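Local coordinates for conserved hypothetical secreted protein (Helicobacter pylori, PDB 4RNZ) that probably acts as a zinc metallopeptidase of the M23B family on peptidoglycan and helps determine the helical bacterium's cell shape, at residues T193-T198 against V222-K227; G229-S234 against G283-R288. All blocks are in the same frame, centred on the assembly; numbering follows the deposited sequence.

Contact 1. Residues T193-T198 against V222-K227; sequences TPVKYT and VDYAAK. With ZN (zinc ion), chain B.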
loop_
_atom_site.group_PDB
_atom_site.type_symbol
_atom_site.label_atom_id
_atom_site.label_comp_id
_atom_site.label_asym_id
_atom_site.label_seq_id
_atom_site.Cartn_x
_atom_site.Cartn_y
_atom_site.Cartn_z
ATOM N N THR A 193 12.740 15.205 0.545
ATOM C CA THR A 193 13.856 14.346 0.268
ATOM C C THR A 193 14.667 14.166 1.553
ATOM O O THR A 193 15.033 15.144 2.165
ATOM C CB THR A 193 14.724 14.991 -0.805
ATOM O OG1 THR A 193 13.949 15.135 -1.994
ATOM C CG2 THR A 193 15.917 14.157 -1.087
ATOM N N PRO A 194 14.923 12.902 1.967
ATOM C CA PRO A 194 15.432 12.611 3.311
ATOM C C PRO A 194 16.943 12.599 3.465
ATOM O O PRO A 194 17.420 12.322 4.555
ATOM C CB PRO A 194 14.895 11.195 3.585
ATOM C CG PRO A 194 14.816 10.563 2.248
ATOM C CD PRO A 194 14.492 11.676 1.271
ATOM N N VAL A 195 17.684 12.875 2.394
ATOM C CA VAL A 195 19.151 12.783 2.427
ATOM C C VAL A 195 19.740 13.687 1.348
ATOM O O VAL A 195 19.046 14.042 0.375
ATOM C CB VAL A 195 19.617 11.324 2.204
ATOM C CG1 VAL A 195 19.393 10.880 0.761
ATOM C CG2 VAL A 195 21.069 11.132 2.593
ATOM N N LYS A 196 20.988 14.112 1.535
ATOM C CA LYS A 196 21.682 14.822 0.468
ATOM C C LYS A 196 22.318 13.779 -0.423
ATOM O O LYS A 196 23.265 13.136 -0.041
ATOM C CB LYS A 196 22.773 15.756 1.011
ATOM C CG LYS A 196 23.289 16.698 -0.070
ATOM C CD LYS A 196 22.390 17.919 -0.156
ATOM C CE LYS A 196 22.757 18.883 -1.296
ATOM N NZ LYS A 196 21.874 20.086 -1.161
ATOM N N TYR A 197 21.768 13.581 -1.600
ATOM C CA TYR A 197 22.252 12.530 -2.482
ATOM C C TYR A 197 23.110 13.128 -3.570
ATOM O O TYR A 197 22.911 14.289 -3.919
ATOM C CB TYR A 197 21.090 11.772 -3.097
ATOM C CG TYR A 197 20.174 12.573 -3.971
ATOM C CD1 TYR A 197 19.058 13.220 -3.443
ATOM C CD2 TYR A 197 20.395 12.650 -5.341
ATOM C CE1 TYR A 197 18.198 13.951 -4.262
ATOM C CE2 TYR A 197 19.544 13.361 -6.178
ATOM C CZ TYR A 197 18.446 14.001 -5.633
ATOM O OH TYR A 197 17.623 14.707 -6.454
ATOM N N THR A 198 24.027 12.323 -4.101
ATOM C CA THR A 198 24.870 12.710 -5.225
ATOM C C THR A 198 24.145 12.402 -6.530
ATOM O O THR A 198 24.165 13.207 -7.473
ATOM C CB THR A 198 26.240 12.013 -5.161
ATOM O OG1 THR A 198 26.073 10.606 -5.072
ATOM C CG2 THR A 198 27.010 12.466 -3.919
ATOM N N VAL A 222 13.441 4.262 -3.726
ATOM C CA VAL A 222 14.408 5.063 -4.472
ATOM C C VAL A 222 15.729 4.831 -3.773
ATOM O O VAL A 222 15.801 4.912 -2.551
ATOM C CB VAL A 222 14.077 6.564 -4.417
ATOM C CG1 VAL A 222 15.156 7.376 -5.136
ATOM C CG2 VAL A 222 12.719 6.826 -5.018
ATOM N N ASP A 223 16.757 4.514 -4.547
ATOM C CA ASP A 223 18.115 4.394 -4.021
ATOM C C ASP A 223 18.826 5.713 -4.251
ATOM O O ASP A 223 18.973 6.171 -5.389
ATOM C CB ASP A 223 18.873 3.244 -4.688
ATOM C CG ASP A 223 18.374 1.889 -4.242
ATOM O OD1 ASP A 223 17.621 1.819 -3.256
ATOM O OD2 ASP A 223 18.730 0.883 -4.869
ATOM N N TYR A 224 19.228 6.334 -3.149
ATOM C CA TYR A 224 19.901 7.629 -3.189
ATOM C C TYR A 224 21.352 7.355 -2.899
ATOM O O TYR A 224 21.674 6.918 -1.794
ATOM C CB TYR A 224 19.386 8.551 -2.097
ATOM C CG TYR A 224 17.991 9.131 -2.265
ATOM C CD1 TYR A 224 17.716 10.123 -3.207
ATOM C CD2 TYR A 224 16.950 8.729 -1.417
ATOM C CE1 TYR A 224 16.450 10.667 -3.322
ATOM C CE2 TYR A 224 15.696 9.272 -1.522
ATOM C CZ TYR A 224 15.446 10.245 -2.470
ATOM O OH TYR A 224 14.177 10.770 -2.553
ATOM N N ALA A 225 22.216 7.554 -3.885
ATOM C CA ALA A 225 23.660 7.426 -3.646
ATOM C C ALA A 225 24.093 8.587 -2.755
ATOM O O ALA A 225 23.781 9.737 -3.028
ATOM C CB ALA A 225 24.435 7.427 -4.959
ATOM N N ALA A 226 24.747 8.270 -1.653
ATOM C CA ALA A 226 25.239 9.279 -0.744
ATOM C C ALA A 226 26.478 8.789 -0.047
ATOM O O ALA A 226 26.726 7.600 0.026
ATOM C CB ALA A 226 24.192 9.607 0.285
ATOM N N LYS A 227 27.215 9.723 0.521
ATOM C CA LYS A 227 28.401 9.411 1.304
ATOM C C LYS A 227 28.070 8.669 2.564
ATOM O O LYS A 227 27.085 8.970 3.259
ATOM C CB LYS A 227 29.144 10.699 1.668
ATOM C CG LYS A 227 30.342 10.471 2.573
ATOM C CD LYS A 227 31.326 11.620 2.512
ATOM C CE LYS A 227 32.624 11.254 3.208
ATOM N NZ LYS A 227 33.720 12.123 2.701
HETATM ZN ZN ZN B . 16.553 0.159 -3.209
HETATM O O HOH W 1 14.043 13.032 -3.929
#
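Strand 222-225, which carries the aspartate of the HxxxD zinc motif (His-219 to Asp-223) of this M23 metallopeptidase, also bears Tyr-224, against which packs the loop 193-198 that leads into the neighbouring strand 199-202. Tyr-224 supplies most of the surface on its side of the contact. Val-195 CG1 lies 3.7 Å from Tyr-224 CB, and the two side chains run past each other in opposite directions. Further out along the ring, Pro-194 lies roughly perpendicular to the tyrosine and brings CD to 3.9 Å from Tyr-224 CE2; a rigid, apolar proline ring suits this buried place. Val-222 CG1, from the same strand, sits over the centre of one ring face. Tyr-197 has CG held between its own backbone N and carbonyl carbon (chi1 62°), which turns its ring in beside Tyr-224. The rings meet obliquely, planes at 36°, with Tyr-197 CD1 3.4 Å from Tyr-224 CD1. The phenol oxygen keeps a polar partner: one water, in the plane of the Tyr-224 ring, lies 2.7 Å from Tyr-224 OH and 2.9 Å from Thr-193 OG1. At the other end Thr-198 N donates to Ala-225 O over 2.8 Å, at 162° on the hydrogen, and Thr-198 OG1 adds a weak bond to the same oxygen. The small methyl of Ala-226 lets the backbone of Lys-196 come close, its O 3.7 Å from Ala-226 CB. Asp-223, the residue before Tyr-224, binds zinc through OD1 at 2.0 Å, and Glu-34, His-219 and His-301 complete the site. Alternation along the strand thus divides the chemistry: the carboxylate of Asp-223 goes to the metal, while the tyrosine after it is held by apolar contacts along its ring and by water at its hydroxyl.

Contact 2. Residues G229-S234 against G283-R288; sequences GSLIHS and GQIIGR
His-233 and Ile-285 stand abreast, their side chains running in one direction, on one face of an antiparallel strand pair broken by a classic beta bulge. Ile-285 CA stands over one face of the imidazole, toward its rim, and Ile-285 CG1 comes to 3.3 Å from His-233 CE1. Beside them Leu-231 meets Ile-285 obliquely, CD1 to CD1. Leu-231 also runs alongside Arg-288 and sets CD2 over the centre of the guanidinium, 3.8 Å above its plane. The arginine chain is extended to NE; chi4 (-88°) then swings NH1 to Gly-229 O at 2.8 Å. The donor lies on a lone pair in the carbonyl plane, but the bond bends at the hydrogen (133°) and the oxygen lies off the guanidinium plane.

On the buried opposite face Ile-232 CG2 meets Ile-286 CG1 at 3.9 Å, the side chains nearly perpendicular, and Tyr-264 adjoins both. In the bulge Ile-286 and Gly-287 both face Ile-232, whose O accepts a 2.8 Å bond from Ile-286 N and a weak one from Gly-287 N. Glycine suits the second bulge position because its backbone angles would press a side chain against the preceding carbonyl. Ile-232 N returns a bond to Gly-287 O. At the end of strand 231-233, His-233 ND1 donates to Gly-283 O, just ahead of the partner strand, over 2.8 Å at 174°; the acceptor lies in the imidazole plane, but ND1 stands above the carbonyl plane.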
loop_
_atom_site.group_PDB
_atom_site.type_symbol
_atom_site.label_atom_id
_atom_site.label_comp_id
_atom_site.label_asym_id
_atom_site.label_seq_id
_atom_site.Cartn_x
_atom_site.Cartn_y
_atom_site.Cartn_z
ATOM N N GLY A 229 27.817 7.832 6.206
ATOM C CA GLY A 229 27.693 8.782 7.318
ATOM C C GLY A 229 26.774 9.970 7.080
ATOM O O GLY A 229 26.464 10.709 8.016
ATOM N N SER A 230 26.316 10.161 5.844
ATOM C CA SER A 230 25.408 11.268 5.537
ATOM C C SER A 230 24.151 11.232 6.447
ATOM O O SER A 230 23.587 10.168 6.726
ATOM C CB SER A 230 24.989 11.210 4.059
ATOM O OG SER A 230 26.068 11.417 3.174
ATOM N N LEU A 231 23.734 12.391 6.932
ATOM C CA LEU A 231 22.558 12.474 7.759
ATOM C C LEU A 231 21.280 12.109 6.995
ATOM O O LEU A 231 21.075 12.541 5.866
ATOM C CB LEU A 231 22.411 13.859 8.352
ATOM C CG LEU A 231 23.569 14.306 9.248
ATOM C CD1 LEU A 231 23.188 15.596 9.948
ATOM C CD2 LEU A 231 23.941 13.235 10.254
ATOM N N ILE A 232 20.426 11.318 7.652
ATOM C CA ILE A 232 19.124 10.935 7.124
ATOM C C ILE A 232 18.080 11.575 8.016
ATOM O O ILE A 232 18.126 11.449 9.252
ATOM C CB ILE A 232 18.928 9.403 7.118
ATOM C CG1 ILE A 232 20.033 8.736 6.272
ATOM C CG2 ILE A 232 17.547 9.037 6.564
ATOM C CD1 ILE A 232 20.144 7.240 6.474
ATOM N N HIS A 233 17.169 12.298 7.373
ATOM C CA HIS A 233 16.119 13.033 8.024
ATOM C C HIS A 233 14.775 12.454 7.614
ATOM O O HIS A 233 14.572 12.110 6.445
ATOM C CB HIS A 233 16.157 14.497 7.596
ATOM C CG HIS A 233 17.404 15.220 7.997
ATOM N ND1 HIS A 233 17.412 16.196 8.968
ATOM C CD2 HIS A 233 18.679 15.117 7.554
ATOM C CE1 HIS A 233 18.648 16.648 9.123
ATOM N NE2 HIS A 233 19.432 16.019 8.267
ATOM N N SER A 234 13.841 12.384 8.548
ATOM C CA SER A 234 12.494 11.878 8.245
ATOM C C SER A 234 11.801 12.739 7.200
ATOM O O SER A 234 11.729 13.956 7.335
ATOM C CB SER A 234 11.616 11.853 9.508
ATOM O OG SER A 234 10.321 11.356 9.203
ATOM N N GLY A 283 11.800 16.264 9.040
ATOM C CA GLY A 283 13.084 16.963 9.126
ATOM C C GLY A 283 13.970 16.506 10.256
ATOM O O GLY A 283 15.122 16.912 10.356
ATOM N N GLN A 284 13.440 15.667 11.130
ATOM C CA GLN A 284 14.214 15.192 12.266
ATOM C C GLN A 284 15.235 14.173 11.804
ATOM O O GLN A 284 14.911 13.315 10.988
ATOM C CB GLN A 284 13.256 14.547 13.245
ATOM C CG GLN A 284 13.871 13.991 14.519
ATOM C CD GLN A 284 12.787 13.523 15.453
ATOM O OE1 GLN A 284 11.675 14.016 15.420
ATOM N NE2 GLN A 284 13.111 12.600 16.301
ATOM N N ILE A 285 16.451 14.236 12.346
ATOM C CA ILE A 285 17.510 13.270 12.010
ATOM C C ILE A 285 17.119 11.901 12.586
ATOM O O ILE A 285 16.807 11.809 13.750
ATOM C CB ILE A 285 18.890 13.694 12.590
ATOM C CG1 ILE A 285 19.376 15.001 11.937
ATOM C CG2 ILE A 285 19.947 12.624 12.325
ATOM C CD1 ILE A 285 20.451 15.744 12.698
ATOM N N ILE A 286 17.132 10.858 11.764
ATOM C CA ILE A 286 16.815 9.511 12.228
ATOM C C ILE A 286 17.986 8.537 12.103
ATOM O O ILE A 286 17.896 7.401 12.577
ATOM C CB ILE A 286 15.552 8.955 11.523
ATOM C CG1 ILE A 286 15.698 8.964 9.997
ATOM C CG2 ILE A 286 14.346 9.789 11.899
ATOM C CD1 ILE A 286 14.528 8.276 9.300
ATOM N N GLY A 287 19.104 8.989 11.541
ATOM C CA GLY A 287 20.265 8.138 11.393
ATOM C C GLY A 287 21.253 8.629 10.349
ATOM O O GLY A 287 21.275 9.811 9.994
ATOM N N ARG A 288 22.042 7.699 9.837
ATOM C CA ARG A 288 23.116 7.998 8.942
ATOM C C ARG A 288 23.196 6.924 7.902
ATOM O O ARG A 288 22.969 5.738 8.202
ATOM C CB ARG A 288 24.445 8.028 9.707
ATOM C CG ARG A 288 24.637 9.193 10.659
ATOM C CD ARG A 288 25.998 9.036 11.352
ATOM N NE ARG A 288 26.331 10.167 12.208
ATOM C CZ ARG A 288 26.965 11.268 11.801
ATOM N NH1 ARG A 288 27.345 11.420 10.540
ATOM N NH2 ARG A 288 27.224 12.222 12.662
#

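Both segments of contact 1 precede those of contact 2 along the chain, and the contact centres are 11 Å apart on the same side of the chain's centre. Strands 222-225 and 231-233 follow each other in the chain but belong to different sheets: the first to the large sheet that carries zinc ligands, the second to a small three-stranded sheet with 285-289 and 269-270. The loop 193-198 packs on both of these peptidase strands. Pro-194 O lies 2.8 Å from His-233 N, a probable hydrogen bond, and Val-195 CG2 packs on Leu-231 O and Ser-230 CB. Val-289 is also shared, touching Val-195, Ala-226 and Ile-232. The loop therefore joins the zinc-bearing strand to the small sheet beside it.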